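Starch synthase I (Hordeum vulgare, PDB 4HLN) belongs to the plant starch synthases, a glycosyltransferase family of the GT-B fold, in which two Rossmann-like domains face each other across a cleft. Local coordinates at residues M162-R167 with T240-A245; I187-F192 with H196-F201; K459-D464 with E577-A582. All blocks are in the same frame, centred on the assembly; numbering follows the deposited sequence.

Interaction 1: residues M162-R167 with T240-A245; sequences MVVMPR and TLLCYA
The backbone bond from Ala245 N to Leu241 O, 3.0 Å long, belongs to the helical turn that presents Leu242 to Val164 and Pro166 of strand 160-166. All the close contacts of segment 240-245 with segment 162-167 run through one methyl of Leu242, its CD1. This carbon lies 4.2 Å from Val164 CG1, the one point where two branched side chains meet. It also lies 4.2 Å from the carbonyl carbon C of Met165, and at the next residue it meets the proline ring, Leu242 CD1 and Pro166 CD being 4.3 Å apart. Leu242 thus spans the strand from one residue to the next but one, passing over the Met165 backbone. Its CG stands opposite the backbone N (chi1 174°), which extends the side chain from the helix toward the strand. The side chains of Val164 and Leu242 run past one another, each heading for the other's segment, and the CB of Met165 points away, its side chain meeting Phe212 and Thr131.

The axes approach to 9.0 Å and run nearly antiparallel, at 153°. This is the helix-on-sheet layer of a Rossmann-like domain: helix 235-252 lies in the crossover from strand 208-214 to strand 264-269, two parallel strands of the same sheet with 160-166 and 126-130 between them. Val164 and Ala245 both touch Val213, so the neighbouring strand continues the apolar surface, while backbone bonds to Phe129 and to Val211 tie 160-166 to its neighbours on either side.

With contacts of 4.2 to 4.3 Å, 145 Å² buried and all four touching residues in the interior, the attachment of helix to strand rests on dispersion and on exclusion of water, and polar groups set no direction for it.

Interaction 2: residues I187-F192 with H196-F201; sequences IKIPCF and HEVTFF
His196 lays the edge of its ring against the backbone of Cys191 and Phe192, so that NE2 faces two carbonyl oxygens that lie in the plane of the ring. The bond from His196 NE2 to Cys191 O is 3.0 Å long but weak, because it is strongly bent at the hydrogen (120°). The one from His196 NE2 to Phe192 O is straighter yet stretched to 3.5 Å, and also weak. One N-H is therefore shared between neighbouring peptide oxygens. With CG opposite the carbonyl carbon (chi1 -47°), the ring is carried beside the backbone of 191-192. The sulfur of Cys191 comes obliquely to it, with SG 4.0 Å from His196 CD2.

Behind this ring the strands are joined by regular backbone pairing. Ile189 and His196 form a hydrogen-bonded antiparallel pair whose bonds are short and nearly straight: Ile189 N to His196 O measures 2.7 Å and His196 N to Ile189 O 2.8 Å. A second such pair, Ile187 with Val198, has longer, more bent bonds. Strands 181-190 and 195-205 are the arms of a beta hairpin, 181-190 being an edge strand of the large mixed sheet; Cys191 and Phe192 lie in the joining loop, to which His196 reaches back.

Ile187, Ile189, His196 and Val198 put their side chains on one face. Ile187 lies alongside Val198, and its CG2 meets the edge of the Phe200 ring, 4.0 Å from CE2. On the other face Lys188 and Glu197 come together without a salt bridge, while the lysine amine makes a weak hydrogen bond to His186.

Farther out, Phe237 of helix 235-252 meets the rings of both His196 and Phe192 edge-to-face, and Ile187 rests on Glu248 and Ile252 of the same helix.

Interaction 3: residues K459-D464 with E577-A582; sequences KMAIPD and EKMLWA
Helices 455-466 and 576-592 pass at an angle of 48° with their axes 10.1 Å apart over segments 459-464 and 577-582, and Ala461 and Leu580 have the nearest alpha carbons, 6.9 Å apart. At this point the single methyl of Ala461 fits between two longer side chains of the other helix. Its CB is 3.5 Å from Met579 CE and 3.6 Å from Leu580 CD2. Met579 sets out with CG opposite the backbone N and then bends at its last torsion (chi3 75°), which directs CE to the alanine. Both methyls of Leu580 border Ala461 CB, and CD1 in addition lies 4.0 Å from Asp464 CB, about one turn on.

The carboxylate of Asp464 is engaged elsewhere, in a salt bridge from OD1 to Arg467 and a long, weak ion pair with Arg584. In the helix of Ala461, Pro463 marks a kink, since the backbone nitrogens of residues 463 and 464 make no bond to the preceding turn.

Both helices belong to the C-terminal Rossmann-like domain. Helix 455-466 forms the beta-alpha-beta crossover between the adjacent parallel strands 442-446 and 471-476; helix 576-592 follows strand 569-571 at one edge of the sheet, whose Phe571 touches Met579. Farther along, this second helix carries Thr585 and Thr589 of the glycan pocket.

The 169 Å² interface is thus apolar at its centre, with methyl groups meeting around one small residue, while the charge of Asp464 lies at its margin, where Arg467, and at most weakly Arg584, would be expected to stabilise the ionised carboxylate.

Interactions 1 and 2 meet on one sheet, the first placing a helix on it and the second pairing two strands at its edge. Their centres are 10 Å apart, and along the chain interaction 2 is nested within the loop that interaction 1 closes. They touch directly, Tyr244 CG lying 3.5 Å from Ile189 CG2, so helix 235-252 packs on both strand 160-166 and the hairpin. Interaction 3 lies on the opposite side of the chain's centre, its centre 45 Å from that of interaction 1. It is in the domain that holds the glycan, yet the Met579 side chain is about 13 Å from an alpha-D-glucopyranose and does not touch it. The disulfide Cys147-Cys527 links the two domains covalently.

Interaction 1: residues M162-R167 with T240-A245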
loop_
_atom_site.group_PDB
_atom_site.type_symbol
_atom_site.label_atom_id
_atom_site.label_comp_id
_atom_site.label_asym_id
_atom_site.label_seq_id
_atom_site.Cartn_x
_atom_site.Cartn_y
_atom_site.Cartn_z
ATOM N N MET A 162 7.902 16.027 -7.566
ATOM C CA MET A 162 8.574 15.342 -8.661
ATOM C C MET A 162 8.422 13.832 -8.507
ATOM O O MET A 162 8.451 13.318 -7.394
ATOM C CB MET A 162 10.054 15.736 -8.702
ATOM C CG MET A 162 10.868 15.004 -9.779
ATOM S SD MET A 162 12.622 15.479 -9.899
ATOM C CE MET A 162 12.478 17.241 -10.140
ATOM N N VAL A 163 8.235 13.122 -9.614
ATOM C CA VAL A 163 8.351 11.666 -9.566
ATOM C C VAL A 163 9.356 11.190 -10.578
ATOM O O VAL A 163 9.210 11.455 -11.774
ATOM C CB VAL A 163 7.056 10.949 -9.889
ATOM C CG1 VAL A 163 7.286 9.441 -9.770
ATOM C CG2 VAL A 163 5.949 11.414 -8.980
ATOM N N VAL A 164 10.360 10.465 -10.092
ATOM C CA VAL A 164 11.446 9.950 -10.928
ATOM C C VAL A 164 11.295 8.442 -11.117
ATOM O O VAL A 164 11.141 7.707 -10.147
ATOM C CB VAL A 164 12.809 10.243 -10.291
ATOM C CG1 VAL A 164 13.955 9.791 -11.199
ATOM C CG2 VAL A 164 12.919 11.701 -9.989
ATOM N N MET A 165 11.351 8.011 -12.374
ATOM C CA MET A 165 11.058 6.640 -12.796
ATOM C C MET A 165 11.923 6.282 -13.973
ATOM O O MET A 165 12.428 7.153 -14.671
ATOM C CB MET A 165 9.649 6.540 -13.353
ATOM C CG MET A 165 8.554 6.432 -12.371
ATOM S SD MET A 165 7.137 7.101 -13.243
ATOM C CE MET A 165 7.833 8.708 -13.645
ATOM N N PRO A 166 12.048 4.987 -14.237
ATOM C CA PRO A 166 12.719 4.601 -15.475
ATOM C C PRO A 166 11.807 4.861 -16.655
ATOM O O PRO A 166 10.587 4.789 -16.543
ATOM C CB PRO A 166 12.942 3.099 -15.296
ATOM C CG PRO A 166 12.860 2.881 -13.785
ATOM C CD PRO A 166 11.815 3.838 -13.344
ATOM N N ARG A 167 12.405 5.185 -17.787
ATOM C CA ARG A 167 11.662 5.255 -19.031
ATOM C C ARG A 167 11.711 3.851 -19.650
ATOM O O ARG A 167 12.657 3.489 -20.351
ATOM C CB ARG A 167 12.292 6.308 -19.938
ATOM C CG ARG A 167 11.557 6.615 -21.216
ATOM C CD ARG A 167 12.041 7.960 -21.723
ATOM N NE ARG A 167 11.639 8.263 -23.090
ATOM C CZ ARG A 167 12.388 8.014 -24.162
ATOM N NH1 ARG A 167 13.584 7.448 -24.033
ATOM N NH2 ARG A 167 11.940 8.333 -25.368
ATOM N N THR A 240 20.424 0.689 -9.578
ATOM C CA THR A 240 21.540 1.531 -9.174
ATOM C C THR A 240 21.556 2.825 -10.008
ATOM O O THR A 240 21.725 3.921 -9.464
ATOM C CB THR A 240 22.877 0.754 -9.313
ATOM O OG1 THR A 240 22.894 -0.305 -8.355
ATOM C CG2 THR A 240 24.089 1.636 -9.055
ATOM N N LEU A 241 21.362 2.698 -11.322
ATOM C CA LEU A 241 21.343 3.866 -12.195
ATOM C C LEU A 241 20.213 4.785 -11.772
ATOM O O LEU A 241 20.392 6.007 -11.659
ATOM C CB LEU A 241 21.149 3.469 -13.654
ATOM C CG LEU A 241 22.269 2.665 -14.303
ATOM C CD1 LEU A 241 21.982 2.417 -15.783
ATOM C CD2 LEU A 241 23.611 3.338 -14.110
ATOM N N LEU A 242 19.054 4.171 -11.531
ATOM C CA LEU A 242 17.862 4.895 -11.134
ATOM C C LEU A 242 18.181 5.774 -9.943
ATOM O O LEU A 242 17.797 6.938 -9.899
ATOM C CB LEU A 242 16.744 3.925 -10.753
ATOM C CG LEU A 242 15.536 4.672 -10.200
ATOM C CD1 LEU A 242 15.057 5.740 -11.203
ATOM C CD2 LEU A 242 14.413 3.743 -9.830
ATOM N N CYS A 243 18.898 5.206 -8.978
ATOM C CA CYS A 243 19.122 5.874 -7.710
ATOM C C CYS A 243 20.102 7.035 -7.825
ATOM O O CYS A 243 19.839 8.112 -7.309
ATOM C CB CYS A 243 19.565 4.865 -6.651
ATOM S SG CYS A 243 18.202 3.838 -6.003
ATOM N N TYR A 244 21.219 6.826 -8.516
ATOM C CA TYR A 244 22.144 7.921 -8.789
ATOM C C TYR A 244 21.450 9.083 -9.524
ATOM O O TYR A 244 21.627 10.256 -9.180
ATOM C CB TYR A 244 23.344 7.429 -9.607
ATOM C CG TYR A 244 24.447 6.817 -8.777
ATOM C CD1 TYR A 244 25.385 7.625 -8.133
ATOM C CD2 TYR A 244 24.562 5.426 -8.641
ATOM C CE1 TYR A 244 26.398 7.082 -7.377
ATOM C CE2 TYR A 244 25.573 4.863 -7.877
ATOM C CZ TYR A 244 26.486 5.698 -7.245
ATOM O OH TYR A 244 27.494 5.176 -6.480
ATOM N N ALA A 245 20.663 8.735 -10.534
ATOM C CA ALA A 245 19.961 9.707 -11.342
ATOM C C ALA A 245 19.036 10.537 -10.470
ATOM O O ALA A 245 18.964 11.751 -10.594
ATOM C CB ALA A 245 19.157 8.994 -12.432
#

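Interaction 2: residues I187-F192 with H196-F201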
loop_
_atom_site.group_PDB
_atom_site.type_symbol
_atom_site.label_atom_id
_atom_site.label_comp_id
_atom_site.label_asym_id
_atom_site.label_seq_id
_atom_site.Cartn_x
_atom_site.Cartn_y
_atom_site.Cartn_z
ATOM N N ILE A 187 23.567 12.627 -17.293
ATOM C CA ILE A 187 24.677 12.488 -16.355
ATOM C C ILE A 187 25.458 11.232 -16.637
ATOM O O ILE A 187 24.956 10.302 -17.290
ATOM C CB ILE A 187 24.234 12.482 -14.893
ATOM C CG1 ILE A 187 23.381 11.254 -14.601
ATOM C CG2 ILE A 187 23.480 13.772 -14.557
ATOM C CD1 ILE A 187 22.837 11.217 -13.185
ATOM N N LYS A 188 26.703 11.233 -16.179
ATOM C CA LYS A 188 27.568 10.060 -16.283
ATOM C C LYS A 188 27.823 9.515 -14.891
ATOM O O LYS A 188 28.412 10.195 -14.031
ATOM C CB LYS A 188 28.882 10.361 -17.025
ATOM C CG LYS A 188 28.706 10.510 -18.532
ATOM C CD LYS A 188 30.038 10.637 -19.260
ATOM C CE LYS A 188 29.855 11.195 -20.684
ATOM N NZ LYS A 188 29.658 12.693 -20.733
ATOM N N ILE A 189 27.345 8.291 -14.675
ATOM C CA ILE A 189 27.423 7.609 -13.384
ATOM C C ILE A 189 28.577 6.615 -13.339
ATOM O O ILE A 189 28.603 5.643 -14.097
ATOM C CB ILE A 189 26.133 6.839 -13.111
ATOM C CG1 ILE A 189 24.921 7.769 -13.273
ATOM C CG2 ILE A 189 26.201 6.192 -11.747
ATOM C CD1 ILE A 189 23.581 7.036 -13.444
ATOM N N PRO A 190 29.548 6.860 -12.457
ATOM C CA PRO A 190 30.653 5.907 -12.307
ATOM C C PRO A 190 30.215 4.733 -11.420
ATOM O O PRO A 190 29.933 4.899 -10.225
ATOM C CB PRO A 190 31.739 6.745 -11.627
ATOM C CG PRO A 190 30.932 7.676 -10.750
ATOM C CD PRO A 190 29.653 7.984 -11.512
ATOM N N CYS A 191 30.131 3.556 -12.027
ATOM C CA CYS A 191 29.761 2.341 -11.315
ATOM C C CYS A 191 29.851 1.164 -12.265
ATOM O O CYS A 191 30.036 1.339 -13.466
ATOM C CB CYS A 191 28.343 2.442 -10.739
ATOM S SG CYS A 191 27.012 2.522 -11.984
ATOM N N PHE A 192 29.722 -0.037 -11.720
ATOM C CA PHE A 192 29.779 -1.261 -12.513
ATOM C C PHE A 192 30.915 -1.312 -13.518
ATOM O O PHE A 192 30.697 -1.551 -14.718
ATOM C CB PHE A 192 28.435 -1.529 -13.164
ATOM C CG PHE A 192 27.415 -1.988 -12.188
ATOM C CD1 PHE A 192 27.169 -3.355 -12.014
ATOM C CD2 PHE A 192 26.742 -1.063 -11.388
ATOM C CE1 PHE A 192 26.245 -3.796 -11.083
ATOM C CE2 PHE A 192 25.811 -1.489 -10.462
ATOM C CZ PHE A 192 25.559 -2.868 -10.305
ATOM N N HIS A 196 28.519 5.018 -16.817
ATOM C CA HIS A 196 27.318 4.844 -17.627
ATOM C C HIS A 196 26.493 6.120 -17.707
ATOM O O HIS A 196 26.373 6.874 -16.743
ATOM C CB HIS A 196 26.486 3.677 -17.093
ATOM C CG HIS A 196 27.301 2.451 -16.823
ATOM N ND1 HIS A 196 27.330 1.371 -17.681
ATOM C CD2 HIS A 196 28.142 2.149 -15.807
ATOM C CE1 HIS A 196 28.146 0.453 -17.199
ATOM N NE2 HIS A 196 28.653 0.900 -16.062
ATOM N N GLU A 197 25.922 6.371 -18.865
ATOM C CA GLU A 197 25.178 7.604 -19.026
ATOM C C GLU A 197 23.694 7.347 -19.037
ATOM O O GLU A 197 23.226 6.407 -19.685
ATOM C CB GLU A 197 25.565 8.297 -20.318
ATOM C CG GLU A 197 24.768 9.549 -20.566
ATOM C CD GLU A 197 25.179 10.238 -21.844
ATOM O OE1 GLU A 197 26.407 10.381 -22.065
ATOM O OE2 GLU A 197 24.279 10.619 -22.626
ATOM N N VAL A 198 22.965 8.189 -18.313
ATOM C CA VAL A 198 21.516 8.238 -18.396
ATOM C C VAL A 198 21.109 9.637 -18.871
ATOM O O VAL A 198 21.885 10.595 -18.752
ATOM C CB VAL A 198 20.854 7.919 -17.032
ATOM C CG1 VAL A 198 21.302 6.548 -16.532
ATOM C CG2 VAL A 198 21.220 8.971 -16.009
ATOM N N THR A 199 19.906 9.755 -19.428
ATOM C CA THR A 199 19.384 11.056 -19.817
ATOM C C THR A 199 18.011 11.247 -19.186
ATOM O O THR A 199 17.421 10.300 -18.681
ATOM C CB THR A 199 19.309 11.228 -21.345
ATOM O OG1 THR A 199 18.433 10.240 -21.889
ATOM C CG2 THR A 199 20.695 11.077 -21.976
ATOM N N PHE A 200 17.511 12.473 -19.193
ATOM C CA PHE A 200 16.266 12.755 -18.509
ATOM C C PHE A 200 15.219 13.251 -19.476
ATOM O O PHE A 200 15.470 14.168 -20.268
ATOM C CB PHE A 200 16.472 13.810 -17.420
ATOM C CG PHE A 200 17.409 13.390 -16.332
ATOM C CD1 PHE A 200 16.920 12.902 -15.125
ATOM C CD2 PHE A 200 18.780 13.498 -16.500
ATOM C CE1 PHE A 200 17.778 12.525 -14.108
ATOM C CE2 PHE A 200 19.653 13.117 -15.484
ATOM C CZ PHE A 200 19.149 12.630 -14.287
ATOM N N PHE A 201 14.043 12.637 -19.393
ATOM C CA PHE A 201 12.874 13.077 -20.132
ATOM C C PHE A 201 11.883 13.584 -19.112
ATOM O O PHE A 201 11.954 13.205 -17.948
ATOM C CB PHE A 201 12.305 11.931 -20.969
ATOM C CG PHE A 201 13.184 11.559 -22.123
ATOM C CD1 PHE A 201 14.429 10.982 -21.904
ATOM C CD2 PHE A 201 12.789 11.821 -23.428
ATOM C CE1 PHE A 201 15.267 10.654 -22.969
ATOM C CE2 PHE A 201 13.616 11.503 -24.504
ATOM C CZ PHE A 201 14.864 10.920 -24.273
#

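Interaction 3: residues K459-D464 with E577-A582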
loop_
_atom_site.group_PDB
_atom_site.type_symbol
_atom_site.label_atom_id
_atom_site.label_comp_id
_atom_site.label_asym_id
_atom_site.label_seq_id
_atom_site.Cartn_x
_atom_site.Cartn_y
_atom_site.Cartn_z
ATOM N N LYS A 459 -12.371 -20.815 2.575
ATOM C CA LYS A 459 -12.638 -22.199 2.183
ATOM C C LYS A 459 -12.751 -23.136 3.399
ATOM O O LYS A 459 -13.550 -24.073 3.405
ATOM C CB LYS A 459 -11.536 -22.678 1.233
ATOM C CG LYS A 459 -11.801 -23.997 0.525
ATOM C CD LYS A 459 -10.774 -24.208 -0.590
ATOM C CE LYS A 459 -11.159 -25.355 -1.520
ATOM N NZ LYS A 459 -10.424 -25.292 -2.826
ATOM N N MET A 460 -11.959 -22.869 4.432
ATOM C CA MET A 460 -11.903 -23.745 5.601
ATOM C C MET A 460 -12.937 -23.372 6.656
ATOM O O MET A 460 -13.434 -24.236 7.379
ATOM C CB MET A 460 -10.503 -23.737 6.236
ATOM C CG MET A 460 -9.334 -23.948 5.268
ATOM S SD MET A 460 -9.372 -25.472 4.290
ATOM C CE MET A 460 -7.959 -25.236 3.204
ATOM N N ALA A 461 -13.262 -22.087 6.750
ATOM C CA ALA A 461 -14.183 -21.629 7.787
ATOM C C ALA A 461 -15.647 -21.764 7.383
ATOM O O ALA A 461 -16.526 -21.835 8.239
ATOM C CB ALA A 461 -13.876 -20.207 8.180
ATOM N N ILE A 462 -15.907 -21.801 6.082
ATOM C CA ILE A 462 -17.282 -21.849 5.584
ATOM C C ILE A 462 -18.144 -22.883 6.308
ATOM O O ILE A 462 -19.179 -22.543 6.877
ATOM C CB ILE A 462 -17.334 -22.091 4.056
ATOM C CG1 ILE A 462 -17.174 -20.773 3.308
ATOM C CG2 ILE A 462 -18.654 -22.722 3.658
ATOM C CD1 ILE A 462 -18.340 -19.826 3.504
ATOM N N PRO A 463 -17.718 -24.152 6.295
ATOM C CA PRO A 463 -18.562 -25.194 6.890
ATOM C C PRO A 463 -18.939 -24.875 8.337
ATOM O O PRO A 463 -20.104 -24.949 8.714
ATOM C CB PRO A 463 -17.670 -26.431 6.820
ATOM C CG PRO A 463 -16.774 -26.159 5.637
ATOM C CD PRO A 463 -16.470 -24.702 5.740
ATOM N N ASP A 464 -17.952 -24.502 9.133
ATOM C CA ASP A 464 -18.186 -24.152 10.522
ATOM C C ASP A 464 -19.067 -22.905 10.617
ATOM O O ASP A 464 -19.736 -22.666 11.625
ATOM C CB ASP A 464 -16.842 -23.904 11.205
ATOM C CG ASP A 464 -16.850 -24.288 12.667
ATOM O OD1 ASP A 464 -17.926 -24.213 13.300
ATOM O OD2 ASP A 464 -15.776 -24.665 13.181
ATOM N N GLU A 577 -9.655 -20.148 13.267
ATOM C CA GLU A 577 -10.250 -20.041 14.596
ATOM C C GLU A 577 -10.450 -18.574 14.948
ATOM O O GLU A 577 -11.554 -18.143 15.320
ATOM C CB GLU A 577 -9.360 -20.708 15.653
ATOM C CG GLU A 577 -9.001 -22.168 15.373
ATOM C CD GLU A 577 -8.289 -22.373 14.032
ATOM O OE1 GLU A 577 -7.061 -22.113 13.937
ATOM O OE2 GLU A 577 -8.967 -22.798 13.070
ATOM N N LYS A 578 -9.371 -17.809 14.825
ATOM C CA LYS A 578 -9.419 -16.399 15.173
ATOM C C LYS A 578 -10.402 -15.652 14.275
ATOM O O LYS A 578 -11.088 -14.720 14.715
ATOM C CB LYS A 578 -8.031 -15.774 15.103
ATOM C CG LYS A 578 -7.570 -15.177 16.422
ATOM C CD LYS A 578 -8.617 -14.230 17.040
ATOM C CE LYS A 578 -8.073 -13.556 18.312
ATOM N NZ LYS A 578 -7.014 -14.386 18.997
ATOM N N MET A 579 -10.480 -16.072 13.017
ATOM C CA MET A 579 -11.402 -15.441 12.092
ATOM C C MET A 579 -12.842 -15.685 12.538
ATOM O O MET A 579 -13.622 -14.744 12.711
ATOM C CB MET A 579 -11.175 -15.934 10.658
ATOM C CG MET A 579 -12.028 -15.204 9.619
ATOM S SD MET A 579 -11.590 -15.524 7.892
ATOM C CE MET A 579 -12.231 -17.171 7.626
ATOM N N LEU A 580 -13.186 -16.954 12.735
ATOM C CA LEU A 580 -14.537 -17.310 13.141
ATOM C C LEU A 580 -14.879 -16.649 14.453
ATOM O O LEU A 580 -16.011 -16.191 14.653
ATOM C CB LEU A 580 -14.690 -18.817 13.253
ATOM C CG LEU A 580 -14.586 -19.479 11.887
ATOM C CD1 LEU A 580 -14.321 -20.970 12.033
ATOM C CD2 LEU A 580 -15.838 -19.206 11.048
ATOM N N TRP A 581 -13.901 -16.587 15.346
ATOM C CA TRP A 581 -14.148 -15.939 16.619
ATOM C C TRP A 581 -14.615 -14.500 16.379
ATOM O O TRP A 581 -15.670 -14.083 16.870
ATOM C CB TRP A 581 -12.918 -15.994 17.523
ATOM C CG TRP A 581 -13.138 -15.260 18.797
ATOM C CD1 TRP A 581 -13.755 -15.731 19.919
ATOM C CD2 TRP A 581 -12.770 -13.904 19.080
ATOM N NE1 TRP A 581 -13.783 -14.755 20.890
ATOM C CE2 TRP A 581 -13.184 -13.626 20.400
ATOM C CE3 TRP A 581 -12.123 -12.900 18.348
ATOM C CZ2 TRP A 581 -12.973 -12.386 21.001
ATOM C CZ3 TRP A 581 -11.915 -11.671 18.948
ATOM C CH2 TRP A 581 -12.339 -11.425 20.261
ATOM N N ALA A 582 -13.844 -13.757 15.594
ATOM C CA ALA A 582 -14.188 -12.371 15.275
ATOM C C ALA A 582 -15.531 -12.233 14.546
ATOM O O ALA A 582 -16.328 -11.351 14.857
ATOM C CB ALA A 582 -13.100 -11.736 14.470
#